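Local coordinates for conserved hypothetical protein (Streptococcus pneumoniae, PDB 4QDY) that is of unknown function but carries two tandem YbbR domains, each built largely of beta strands, at residues I137-D140 with Q141-D145. Sequence-based numbering, arbitrary orientation.
Sequences ITSD and QETLD
With chi1 of 55° in Asp-140 and nearly the same in Thr-143, the carboxylate of the first and the hydroxyl of the second each sit between their own backbone N and carbonyl carbon, and the two groups meet at the start of helix 141-145. Asp-140 OD1 takes two bonds from Thr-143. Thr-143 N lies 2.7 Å from Asp-140 OD1, nearly along the C-O axis, and its N-H points almost straight at the oxygen (170°). Thr-143 OG1, 2.8 Å from Asp-140 OD1, comes from above the carboxylate plane, so the two donors reach the oxygen from different directions. This identifies Asp-140 as the N-cap of the helix. Leu-144 N then donates to Asp-140 O at 3.1 Å, giving the first helical turn its i to i+4 bond. The whole unit is a strand-to-helix corner in the second YbbR domain, where strand 135-138, paired antiparallel with strands 87-113 and 183-196, gives way to the short helix. Ser-139, at the corner, directs its OG to Pro-181 O in a hydrogen bond. On the apolar side, Ile-137 CG2 approaches Leu-144 CD1 to 4.0 Å. Glu-142, bent at chi2, lays OE1 over the Asp-140 carboxylate face, 3.3 Å from Asp-140 OD1, with the planes 12° apart; these like charges would probably repel, which Lys-98, a long, weak ion-pair partner of both, may temper.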
loop_
_atom_site.group_PDB
_atom_site.type_symbol
_atom_site.label_atom_id
_atom_site.label_comp_id
_atom_site.label_asym_id
_atom_site.label_seq_id
_atom_site.Cartn_x
_atom_site.Cartn_y
_atom_site.Cartn_z
ATOM N N ILE A 137 -12.853 4.217 -11.938
ATOM C CA ILE A 137 -11.755 3.412 -11.422
ATOM C C ILE A 137 -10.446 3.926 -12.016
ATOM O O ILE A 137 -10.341 4.084 -13.230
ATOM C CB ILE A 137 -11.942 1.881 -11.690
ATOM C CG1 ILE A 137 -13.296 1.324 -11.179
ATOM C CG2 ILE A 137 -10.796 1.074 -11.108
ATOM C CD1 ILE A 137 -14.516 1.497 -12.097
ATOM N N THR A 138 -9.454 4.171 -11.154
ATOM C CA THR A 138 -8.120 4.621 -11.539
ATOM C C THR A 138 -7.125 3.515 -11.167
ATOM O O THR A 138 -7.150 3.019 -10.038
ATOM C CB THR A 138 -7.792 5.972 -10.879
ATOM O OG1 THR A 138 -8.845 6.902 -11.148
ATOM C CG2 THR A 138 -6.465 6.544 -11.351
ATOM N N SER A 139 -6.276 3.116 -12.129
ATOM C CA SER A 139 -5.247 2.081 -11.978
ATOM C C SER A 139 -4.328 2.079 -13.202
ATOM O O SER A 139 -4.363 3.028 -13.991
ATOM C CB SER A 139 -5.896 0.707 -11.781
ATOM O OG SER A 139 -4.943 -0.296 -11.472
ATOM N N ASP A 140 -3.500 1.032 -13.360
ATOM C CA ASP A 140 -2.669 0.850 -14.546
ATOM C C ASP A 140 -3.546 0.175 -15.610
ATOM O O ASP A 140 -4.584 -0.382 -15.251
ATOM C CB ASP A 140 -1.383 0.060 -14.222
ATOM C CG ASP A 140 -1.586 -1.293 -13.563
ATOM O OD1 ASP A 140 -2.245 -2.162 -14.176
ATOM O OD2 ASP A 140 -0.993 -1.521 -12.486
ATOM N N GLN A 141 -3.166 0.232 -16.896
ATOM C CA GLN A 141 -3.972 -0.348 -17.974
ATOM C C GLN A 141 -4.080 -1.892 -17.848
ATOM O O GLN A 141 -5.127 -2.451 -18.191
ATOM C CB GLN A 141 -3.384 0.024 -19.350
ATOM C CG GLN A 141 -4.290 -0.311 -20.543
ATOM C CD GLN A 141 -5.615 0.413 -20.497
ATOM O OE1 GLN A 141 -5.686 1.648 -20.507
ATOM N NE2 GLN A 141 -6.699 -0.345 -20.478
ATOM N N GLU A 142 -3.018 -2.557 -17.336
ATOM C CA GLU A 142 -2.932 -4.016 -17.177
ATOM C C GLU A 142 -4.022 -4.548 -16.231
ATOM O O GLU A 142 -4.768 -5.449 -16.618
ATOM C CB GLU A 142 -1.545 -4.465 -16.654
ATOM C CG GLU A 142 -0.331 -3.907 -17.385
ATOM C CD GLU A 142 0.104 -2.520 -16.947
ATOM O OE1 GLU A 142 0.600 -2.387 -15.804
ATOM O OE2 GLU A 142 -0.001 -1.576 -17.763
ATOM N N THR A 143 -4.117 -3.990 -15.003
ATOM C CA THR A 143 -5.102 -4.424 -14.006
ATOM C C THR A 143 -6.493 -3.861 -14.334
ATOM O O THR A 143 -7.485 -4.483 -13.954
ATOM C CB THR A 143 -4.689 -4.033 -12.577
ATOM O OG1 THR A 143 -4.476 -2.627 -12.508
ATOM C CG2 THR A 143 -3.440 -4.770 -12.101
ATOM N N LEU A 144 -6.569 -2.719 -15.054
ATOM C CA LEU A 144 -7.836 -2.082 -15.441
ATOM C C LEU A 144 -8.620 -2.998 -16.400
ATOM O O LEU A 144 -9.839 -3.128 -16.259
ATOM C CB LEU A 144 -7.574 -0.707 -16.087
ATOM C CG LEU A 144 -8.709 0.322 -16.079
ATOM C CD1 LEU A 144 -8.952 0.867 -14.670
ATOM C CD2 LEU A 144 -8.357 1.499 -16.956
ATOM N N ASP A 145 -7.907 -3.662 -17.341
ATOM C CA ASP A 145 -8.474 -4.616 -18.301
ATOM C C ASP A 145 -8.987 -5.878 -17.604
ATOM O O ASP A 145 -9.917 -6.514 -18.099
ATOM C CB ASP A 145 -7.428 -5.013 -19.363
ATOM C CG ASP A 145 -7.016 -3.918 -20.333
ATOM O OD1 ASP A 145 -7.896 -3.129 -20.752
ATOM O OD2 ASP A 145 -5.847 -3.928 -20.771
#